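Local structure of oligogalacturonate lyase (Yersinia enterocolitica subsp. enterocolitica, 3PE7) at residues Q188-P193 and V203-E208; F43-S48 and P90-L95; E143-D148 and K165-L170. The protein cleaves oligogalacturonates by beta-elimination, probably in the cytoplasm, with a manganese-binding site on a seven-bladed beta-propeller. All coordinates share one frame; numbering follows the deposited sequence.

Contact 1: Q188-P193 and V203-E208; sequences QWLGHP and VAFCHE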
loop_
_atom_site.group_PDB
_atom_site.type_symbol
_atom_site.label_atom_id
_atom_site.label_comp_id
_atom_site.label_asym_id
_atom_site.label_seq_id
_atom_site.Cartn_x
_atom_site.Cartn_y
_atom_site.Cartn_z
ATOM N N GLN A 188 -4.414 -8.639 21.329
ATOM C CA GLN A 188 -3.809 -9.411 20.240
ATOM C C GLN A 188 -3.403 -8.434 19.141
ATOM O O GLN A 188 -3.938 -7.334 19.040
ATOM C CB GLN A 188 -4.726 -10.532 19.713
ATOM C CG GLN A 188 -5.930 -10.109 18.851
ATOM C CD GLN A 188 -6.882 -11.273 18.584
ATOM O OE1 GLN A 188 -6.456 -12.377 18.220
ATOM N NE2 GLN A 188 -8.179 -11.038 18.790
ATOM N N TRP A 189 -2.439 -8.839 18.329
ATOM C CA TRP A 189 -1.873 -7.938 17.325
ATOM C C TRP A 189 -2.886 -7.654 16.212
ATOM O O TRP A 189 -3.221 -8.546 15.425
ATOM C CB TRP A 189 -0.635 -8.586 16.724
ATOM C CG TRP A 189 0.261 -7.658 15.971
ATOM C CD1 TRP A 189 0.073 -6.327 15.719
ATOM C CD2 TRP A 189 1.498 -8.013 15.357
ATOM N NE1 TRP A 189 1.134 -5.828 14.983
ATOM C CE2 TRP A 189 2.016 -6.848 14.748
ATOM C CE3 TRP A 189 2.224 -9.216 15.260
ATOM C CZ2 TRP A 189 3.230 -6.844 14.051
ATOM C CZ3 TRP A 189 3.434 -9.211 14.579
ATOM C CH2 TRP A 189 3.923 -8.024 13.978
ATOM N N LEU A 190 -3.369 -6.417 16.172
ATOM C CA LEU A 190 -4.275 -5.959 15.116
ATOM C C LEU A 190 -3.517 -5.138 14.086
ATOM O O LEU A 190 -2.580 -4.400 14.418
ATOM C CB LEU A 190 -5.402 -5.123 15.716
ATOM C CG LEU A 190 -6.228 -5.849 16.781
ATOM C CD1 LEU A 190 -7.322 -4.927 17.263
ATOM C CD2 LEU A 190 -6.814 -7.163 16.273
ATOM N N GLY A 191 -3.923 -5.265 12.828
ATOM C CA GLY A 191 -3.222 -4.586 11.750
ATOM C C GLY A 191 -4.111 -4.200 10.581
ATOM O O GLY A 191 -5.288 -4.584 10.512
ATOM N N HIS A 192 -3.523 -3.422 9.678
ATOM C CA HIS A 192 -4.092 -3.091 8.352
ATOM C C HIS A 192 -5.593 -2.732 8.371
ATOM O O HIS A 192 -6.388 -3.360 7.646
ATOM C CB HIS A 192 -3.800 -4.233 7.351
ATOM C CG HIS A 192 -3.994 -3.853 5.905
ATOM N ND1 HIS A 192 -4.470 -4.747 4.962
ATOM C CD2 HIS A 192 -3.797 -2.685 5.248
ATOM C CE1 HIS A 192 -4.563 -4.141 3.791
ATOM N NE2 HIS A 192 -4.147 -2.894 3.932
ATOM N N PRO A 193 -6.000 -1.749 9.196
ATOM C CA PRO A 193 -7.419 -1.378 9.100
ATOM C C PRO A 193 -7.671 -0.557 7.836
ATOM O O PRO A 193 -6.892 0.334 7.516
ATOM C CB PRO A 193 -7.652 -0.537 10.359
ATOM C CG PRO A 193 -6.294 0.068 10.648
ATOM C CD PRO A 193 -5.327 -1.031 10.297
ATOM N N VAL A 203 -15.452 -1.671 8.216
ATOM C CA VAL A 203 -13.991 -1.589 8.318
ATOM C C VAL A 203 -13.389 -2.990 8.309
ATOM O O VAL A 203 -13.782 -3.858 9.111
ATOM C CB VAL A 203 -13.558 -0.826 9.613
ATOM C CG1 VAL A 203 -12.014 -0.726 9.720
ATOM C CG2 VAL A 203 -14.199 0.568 9.662
ATOM N N ALA A 204 -12.450 -3.233 7.385
ATOM C CA ALA A 204 -11.718 -4.484 7.371
ATOM C C ALA A 204 -10.458 -4.266 8.184
ATOM O O ALA A 204 -9.958 -3.149 8.251
ATOM C CB ALA A 204 -11.364 -4.910 5.934
ATOM N N PHE A 205 -9.973 -5.329 8.817
ATOM C CA PHE A 205 -8.683 -5.290 9.551
ATOM C C PHE A 205 -8.179 -6.708 9.692
ATOM O O PHE A 205 -8.893 -7.661 9.391
ATOM C CB PHE A 205 -8.824 -4.625 10.938
ATOM C CG PHE A 205 -9.676 -5.408 11.910
ATOM C CD1 PHE A 205 -9.088 -6.198 12.898
ATOM C CD2 PHE A 205 -11.072 -5.341 11.856
ATOM C CE1 PHE A 205 -9.871 -6.918 13.788
ATOM C CE2 PHE A 205 -11.853 -6.068 12.755
ATOM C CZ PHE A 205 -11.250 -6.851 13.720
ATOM N N CYS A 206 -6.929 -6.865 10.126
ATOM C CA CYS A 206 -6.355 -8.205 10.236
ATOM C C CYS A 206 -5.873 -8.557 11.636
ATOM O O CYS A 206 -5.633 -7.685 12.483
ATOM C CB CYS A 206 -5.199 -8.406 9.233
ATOM S SG CYS A 206 -3.657 -7.495 9.600
ATOM N N HIS A 207 -5.727 -9.857 11.848
ATOM C CA HIS A 207 -4.911 -10.359 12.952
ATOM C C HIS A 207 -3.535 -10.563 12.358
ATOM O O HIS A 207 -3.335 -11.458 11.526
ATOM C CB HIS A 207 -5.484 -11.658 13.502
ATOM C CG HIS A 207 -6.747 -11.474 14.290
ATOM N ND1 HIS A 207 -7.381 -12.521 14.928
ATOM C CD2 HIS A 207 -7.495 -10.373 14.541
ATOM C CE1 HIS A 207 -8.462 -12.071 15.542
ATOM N NE2 HIS A 207 -8.566 -10.775 15.307
ATOM N N GLU A 208 -2.612 -9.685 12.745
ATOM C CA GLU A 208 -1.231 -9.740 12.249
ATOM C C GLU A 208 -0.470 -10.867 12.948
ATOM O O GLU A 208 -0.797 -11.252 14.076
ATOM C CB GLU A 208 -0.538 -8.378 12.428
ATOM C CG GLU A 208 0.819 -8.242 11.697
ATOM C CD GLU A 208 0.742 -8.700 10.251
ATOM O OE1 GLU A 208 0.303 -7.907 9.421
ATOM O OE2 GLU A 208 1.103 -9.853 9.949
HETATM O O HOH W 1 -2.861 -11.372 15.737
#
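Glu208 lays its aliphatic part against the indole of Trp189, and the side chain can be followed atom by atom. Its CB lies over the five-membered ring, nearest Trp189 CD2 at 3.6 Å. With CG opposite the backbone N (chi1 -169°), the chain runs on along the ring, and Glu208 CG stands over the centre of the six-membered ring, 3.5 Å from the centroid and only 10° off the normal, a CH-pi contact. At CG the chain bends, so the carboxylate leaves the indole; OE1 forms a salt bridge with Arg217. The backbones of the same two residues are also joined: Glu208 N donates to Trp189 O at 3.0 Å, and a water donates to both Trp189 O and Glu208 O.

Further along, Gly191 and Cys206 form an antiparallel hydrogen-bonded pair, the straighter of its two bonds running from Cys206 N to Gly191 O at 2.8 Å. Cys206 SG lies against this glycine, 3.5 Å from Gly191 O. The face carrying Leu190 and His207 packs differently. Leu190 CD2 touches His207 CD2 at 3.7 Å and approaches the edge of the Phe205 ring, CE1, at 3.9 Å. Gln188 OE1 lies over one face of the His207 ring, toward its rim, with the two planes 38° apart and OE1 3.4 Å from His207 CE1, while Gln188 NE2 bonds to Glu186 and His207 ND1 to Asp215. These are the first two strands, 190-196 and 202-207, of a four-stranded antiparallel propeller blade, joined as a beta hairpin.

Contact 2: F43-S48 and P90-L95; sequences FTRDGS and PDDDAL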
loop_
_atom_site.group_PDB
_atom_site.type_symbol
_atom_site.label_atom_id
_atom_site.label_comp_id
_atom_site.label_asym_id
_atom_site.label_seq_id
_atom_site.Cartn_x
_atom_site.Cartn_y
_atom_site.Cartn_z
ATOM N N PHE A 43 -1.631 9.149 -7.636
ATOM C CA PHE A 43 -1.861 9.918 -8.846
ATOM C C PHE A 43 -3.009 10.888 -8.631
ATOM O O PHE A 43 -3.986 10.532 -8.006
ATOM C CB PHE A 43 -2.237 9.010 -10.018
ATOM C CG PHE A 43 -1.099 8.228 -10.562
ATOM C CD1 PHE A 43 -0.223 8.796 -11.486
ATOM C CD2 PHE A 43 -0.925 6.897 -10.173
ATOM C CE1 PHE A 43 0.838 8.030 -12.024
ATOM C CE2 PHE A 43 0.139 6.146 -10.672
ATOM C CZ PHE A 43 1.007 6.708 -11.605
ATOM N N THR A 44 -2.898 12.099 -9.172
ATOM C CA THR A 44 -4.061 13.000 -9.208
ATOM C C THR A 44 -5.117 12.385 -10.145
ATOM O O THR A 44 -4.804 11.521 -10.951
ATOM C CB THR A 44 -3.696 14.438 -9.631
ATOM O OG1 THR A 44 -2.964 14.443 -10.863
ATOM C CG2 THR A 44 -2.852 15.093 -8.551
ATOM N N ARG A 45 -6.358 12.831 -10.025
ATOM C CA ARG A 45 -7.458 12.198 -10.768
ATOM C C ARG A 45 -7.255 12.185 -12.282
ATOM O O ARG A 45 -7.632 11.214 -12.946
ATOM C CB ARG A 45 -8.783 12.864 -10.413
ATOM C CG ARG A 45 -9.230 12.567 -8.989
ATOM C CD ARG A 45 -10.444 13.444 -8.602
ATOM N NE ARG A 45 -10.124 14.861 -8.610
ATOM C CZ ARG A 45 -11.012 15.813 -8.332
ATOM N NH1 ARG A 45 -12.261 15.483 -8.019
ATOM N NH2 ARG A 45 -10.651 17.087 -8.378
ATOM N N ASP A 46 -6.650 13.237 -12.823
ATOM C CA ASP A 46 -6.420 13.314 -14.264
ATOM C C ASP A 46 -5.124 12.623 -14.717
ATOM O O ASP A 46 -4.756 12.685 -15.887
ATOM C CB ASP A 46 -6.500 14.765 -14.771
ATOM C CG ASP A 46 -5.256 15.580 -14.475
ATOM O OD1 ASP A 46 -4.382 15.145 -13.676
ATOM O OD2 ASP A 46 -5.156 16.689 -15.058
ATOM N N GLY A 47 -4.432 11.987 -13.775
ATOM C CA GLY A 47 -3.235 11.198 -14.088
ATOM C C GLY A 47 -1.994 12.023 -14.395
ATOM O O GLY A 47 -0.980 11.461 -14.804
ATOM N N SER A 48 -2.048 13.341 -14.180
ATOM C CA SER A 48 -0.956 14.213 -14.624
ATOM C C SER A 48 0.129 14.445 -13.590
ATOM O O SER A 48 1.212 14.895 -13.932
ATOM C CB SER A 48 -1.484 15.578 -15.129
ATOM O OG SER A 48 -2.010 16.354 -14.072
ATOM N N PRO A 90 -9.069 13.117 -2.142
ATOM C CA PRO A 90 -9.870 12.931 -3.371
ATOM C C PRO A 90 -9.808 14.106 -4.337
ATOM O O PRO A 90 -9.693 13.899 -5.560
ATOM C CB PRO A 90 -11.299 12.704 -2.838
ATOM C CG PRO A 90 -11.108 12.084 -1.484
ATOM C CD PRO A 90 -9.815 12.721 -0.931
ATOM N N ASP A 91 -9.830 15.330 -3.801
ATOM C CA ASP A 91 -9.838 16.527 -4.631
ATOM C C ASP A 91 -8.457 16.971 -5.135
ATOM O O ASP A 91 -8.322 18.016 -5.768
ATOM C CB ASP A 91 -10.580 17.676 -3.909
ATOM C CG ASP A 91 -12.073 17.407 -3.758
ATOM O OD1 ASP A 91 -12.644 16.633 -4.571
ATOM O OD2 ASP A 91 -12.690 17.978 -2.826
ATOM N N ASP A 92 -7.425 16.165 -4.876
ATOM C CA ASP A 92 -6.059 16.492 -5.343
ATOM C C ASP A 92 -5.443 17.745 -4.719
ATOM O O ASP A 92 -4.467 18.296 -5.245
ATOM C CB ASP A 92 -6.020 16.633 -6.879
ATOM C CG ASP A 92 -6.516 15.402 -7.590
ATOM O OD1 ASP A 92 -6.279 14.280 -7.094
ATOM O OD2 ASP A 92 -7.164 15.557 -8.652
ATOM N N ASP A 93 -5.994 18.193 -3.596
ATOM C CA ASP A 93 -5.561 19.458 -3.025
ATOM C C ASP A 93 -4.749 19.321 -1.737
ATOM O O ASP A 93 -4.276 20.325 -1.194
ATOM C CB ASP A 93 -6.763 20.395 -2.808
ATOM C CG ASP A 93 -7.829 19.809 -1.901
ATOM O OD1 ASP A 93 -8.743 20.572 -1.512
ATOM O OD2 ASP A 93 -7.821 18.598 -1.582
ATOM N N ALA A 94 -4.615 18.090 -1.249
ATOM C CA ALA A 94 -3.893 17.855 0.009
ATOM C C ALA A 94 -3.098 16.560 0.007
ATOM O O ALA A 94 -3.446 15.604 -0.679
ATOM C CB ALA A 94 -4.849 17.874 1.197
ATOM N N LEU A 95 -2.028 16.545 0.799
ATOM C CA LEU A 95 -1.307 15.319 1.130
ATOM C C LEU A 95 -1.494 15.034 2.617
ATOM O O LEU A 95 -1.358 15.938 3.438
ATOM C CB LEU A 95 0.181 15.474 0.832
ATOM C CG LEU A 95 1.180 14.559 1.551
ATOM C CD1 LEU A 95 1.074 13.110 1.044
ATOM C CD2 LEU A 95 2.582 15.117 1.332
HETATM O O HOH W 2 -8.294 18.283 -9.285
HETATM O O HOH W 3 -6.505 15.912 -11.376
#
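This is a polar, partly buried contact between loops of successive propeller blades: residues 43-48 precede strand 49-54 of one sheet, and 90-93 form the loop before strand 94-99 of the next. The evidence centres on Asp92 OD2. It accepts from Arg45 N at 3.2 Å (163°) and from Arg45 NE at 3.0 Å (161°), the latter part of a salt bridge. The two donors come from opposite faces of the carboxylate plane, while the oxygen lies at the guanidinium edge. A bend at chi3 (-63°) turns the arginine head back, and a water donating to Asp92 OD2 accepts from Arg45 NH2 at 2.8 Å, adding a water-mediated link.

One face of the guanidinium lies over the backbone around Asp91 CA, and Pro90 O is 3.2 Å from Arg45 CD. Asp91 OD1 adds a long salt bridge of 3.7 Å to Arg45 NH1, made well out of the guanidinium plane and therefore purely electrostatic. Thr44 CB packs on Asp92 CG at 3.6 Å, and Asp92 OD1 has a second cationic partner in Lys41. A second water, donating to Asp92 OD2, accepts from Asp46 N at 3.0 Å. Residues 44-47 form a type I beta turn, overlapped by an Asx turn in which Asp46 OD1 accepts from Ser48 N. The whole is a salt-bridge network joining turns of neighbouring blades in a beta-propeller.

Contact 3: E143-D148 and K165-L170; sequences EIRRED and KPCCRL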
loop_
_atom_site.group_PDB
_atom_site.type_symbol
_atom_site.label_atom_id
_atom_site.label_comp_id
_atom_site.label_asym_id
_atom_site.label_seq_id
_atom_site.Cartn_x
_atom_site.Cartn_y
_atom_site.Cartn_z
ATOM N N GLU A 143 -3.208 1.830 17.121
ATOM C CA GLU A 143 -2.271 2.286 18.151
ATOM C C GLU A 143 -1.994 1.145 19.112
ATOM O O GLU A 143 -2.897 0.379 19.470
ATOM C CB GLU A 143 -2.842 3.490 18.907
ATOM C CG GLU A 143 -2.979 4.741 18.029
ATOM C CD GLU A 143 -3.675 5.886 18.724
ATOM O OE1 GLU A 143 -4.049 5.743 19.919
ATOM O OE2 GLU A 143 -3.823 6.938 18.067
ATOM N N ILE A 144 -0.733 1.011 19.514
ATOM C CA ILE A 144 -0.316 -0.077 20.401
ATOM C C ILE A 144 0.180 0.548 21.699
ATOM O O ILE A 144 0.848 1.580 21.670
ATOM C CB ILE A 144 0.807 -0.934 19.755
ATOM C CG1 ILE A 144 0.314 -1.500 18.405
ATOM C CG2 ILE A 144 1.296 -2.034 20.731
ATOM C CD1 ILE A 144 1.246 -2.531 17.712
ATOM N N ARG A 145 -0.181 -0.045 22.833
ATOM C CA ARG A 145 0.231 0.524 24.108
ATOM C C ARG A 145 1.757 0.559 24.148
ATOM O O ARG A 145 2.403 -0.417 23.777
ATOM C CB ARG A 145 -0.334 -0.285 25.281
ATOM C CG ARG A 145 -0.262 0.477 26.586
ATOM C CD ARG A 145 -0.761 -0.342 27.773
ATOM N NE ARG A 145 -2.181 -0.678 27.675
ATOM C CZ ARG A 145 -3.187 0.179 27.871
ATOM N NH1 ARG A 145 -2.956 1.450 28.180
ATOM N NH2 ARG A 145 -4.442 -0.245 27.769
ATOM N N ARG A 146 2.317 1.687 24.574
ATOM C CA ARG A 146 3.782 1.860 24.577
ATOM C C ARG A 146 4.500 0.728 25.320
ATOM O O ARG A 146 5.539 0.240 24.868
ATOM C CB ARG A 146 4.184 3.210 25.182
ATOM C CG ARG A 146 5.708 3.428 25.192
ATOM C CD ARG A 146 6.097 4.782 25.738
ATOM N NE ARG A 146 5.594 5.860 24.894
ATOM C CZ ARG A 146 6.110 6.215 23.721
ATOM N NH1 ARG A 146 7.155 5.575 23.213
ATOM N NH2 ARG A 146 5.558 7.214 23.046
ATOM N N GLU A 147 3.952 0.342 26.474
ATOM C CA GLU A 147 4.478 -0.760 27.286
ATOM C C GLU A 147 4.643 -2.046 26.499
ATOM O O GLU A 147 5.537 -2.859 26.791
ATOM C CB GLU A 147 3.521 -1.057 28.442
ATOM C CG GLU A 147 4.022 -0.757 29.820
ATOM C CD GLU A 147 3.269 -1.595 30.846
ATOM O OE1 GLU A 147 3.921 -2.210 31.734
ATOM O OE2 GLU A 147 2.020 -1.667 30.731
ATOM N N ASP A 148 3.759 -2.236 25.520
ATOM C CA ASP A 148 3.716 -3.455 24.718
ATOM C C ASP A 148 4.450 -3.307 23.388
ATOM O O ASP A 148 4.662 -4.299 22.692
ATOM C CB ASP A 148 2.266 -3.837 24.424
ATOM C CG ASP A 148 1.523 -4.296 25.655
ATOM O OD1 ASP A 148 2.185 -4.576 26.687
ATOM O OD2 ASP A 148 0.275 -4.402 25.588
ATOM N N LYS A 165 1.042 -10.898 22.599
ATOM C CA LYS A 165 -0.350 -10.440 22.746
ATOM C C LYS A 165 -0.443 -8.964 23.121
ATOM O O LYS A 165 -0.997 -8.608 24.179
ATOM C CB LYS A 165 -1.118 -11.302 23.765
ATOM C CG LYS A 165 -1.428 -12.701 23.278
ATOM C CD LYS A 165 -2.279 -13.458 24.290
ATOM C CE LYS A 165 -2.118 -14.951 24.127
ATOM N NZ LYS A 165 -2.966 -15.527 23.038
ATOM N N PRO A 166 0.099 -8.088 22.260
ATOM C CA PRO A 166 0.122 -6.661 22.566
ATOM C C PRO A 166 -1.283 -6.076 22.602
ATOM O O PRO A 166 -2.162 -6.532 21.861
ATOM C CB PRO A 166 0.884 -6.058 21.386
ATOM C CG PRO A 166 0.645 -7.043 20.241
ATOM C CD PRO A 166 0.641 -8.388 20.916
ATOM N N CYS A 167 -1.473 -5.080 23.461
ATOM C CA CYS A 167 -2.722 -4.340 23.534
ATOM C C CYS A 167 -2.793 -3.349 22.372
ATOM O O CYS A 167 -2.019 -2.393 22.303
ATOM C CB CYS A 167 -2.840 -3.605 24.858
ATOM S SG CYS A 167 -4.366 -2.628 24.995
ATOM N N CYS A 168 -3.716 -3.616 21.451
ATOM C CA CYS A 168 -3.911 -2.797 20.273
ATOM C C CYS A 168 -5.319 -2.244 20.259
ATOM O O CYS A 168 -6.268 -2.950 20.598
ATOM C CB CYS A 168 -3.735 -3.654 19.014
ATOM S SG CYS A 168 -2.098 -4.381 18.841
ATOM N N ARG A 169 -5.437 -0.998 19.845
ATOM C CA ARG A 169 -6.735 -0.404 19.605
ATOM C C ARG A 169 -6.857 0.109 18.170
ATOM O O ARG A 169 -5.949 0.728 17.615
ATOM C CB ARG A 169 -7.062 0.681 20.649
ATOM C CG ARG A 169 -6.123 1.864 20.693
ATOM C CD ARG A 169 -6.393 2.727 21.936
ATOM N NE ARG A 169 -5.755 4.032 21.805
ATOM C CZ ARG A 169 -5.897 5.048 22.646
ATOM N NH1 ARG A 169 -6.651 4.926 23.744
ATOM N NH2 ARG A 169 -5.263 6.188 22.400
ATOM N N LEU A 170 -8.010 -0.191 17.582
ATOM C CA LEU A 170 -8.350 0.261 16.243
ATOM C C LEU A 170 -9.040 1.604 16.438
ATOM O O LEU A 170 -10.123 1.672 17.033
ATOM C CB LEU A 170 -9.300 -0.759 15.606
ATOM C CG LEU A 170 -9.508 -0.736 14.089
ATOM C CD1 LEU A 170 -10.409 -1.920 13.716
ATOM C CD2 LEU A 170 -10.121 0.553 13.624
HETATM O O HOH W 4 -0.902 -6.623 26.787
#
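Glu143 OE1 is gripped by two nitrogens of Arg169, NH2 at 2.8 Å and NE at 3.1 Å. With Arg169 CG between N and carbonyl carbon (chi1 61°), the extended chain sets the head beside Glu143. Both donors place the oxygen within a few degrees of the guanidinium plane, so the arginine meets it side-on, while the carboxylate is turned 40° from that plane. NH2 arrives nearly along the C-O axis; NE comes from the anti side. The other oxygen, Glu143 OE2, is hydrogen-bonded to Tyr118, and Trp124 makes a cation-pi contact with the arginine.

The same two residues pair through their backbones, Arg169 N to Glu143 O at 2.9 Å and Glu143 N to Arg169 O at 3.0 Å. Arg145 N continues the ladder to Cys167 O. On the opposite face, Ile144 CG1 meets Cys168 SG at 3.8 Å.

Past the end of the strand pairing, Asp148 OD2 accepts from Cys167 N at 2.8 Å (164°) and from a water that donates to Lys165 O. Asp148 CB rests on Pro166 CB at 4.0 Å. The buried Glu143 carboxylate thus has both oxygens engaged, and the adjacent guanidinium would be expected to favour its ionised form.

Contacts 1 and 3 are neighbours, their centres 12 Å apart and on the same side of the chain's centre. They belong to consecutive blades and touch through packing: Cys168 SG lies 3.5 Å from Gln188 O, and Phe205 CD2 is 3.9 Å from Leu170 CD1. Contact 2 lies apart, its centre 28 Å from that of contact 1, on the opposite side of the chain's centre, and 34 Å from that of contact 3. The His192 side chain of contact 1 is about 10 Å from the manganese ion, and the Phe43 side chain of contact 2 about 11 Å from that of His355, one of its ligands. Contact 3 is remote from the metal sites.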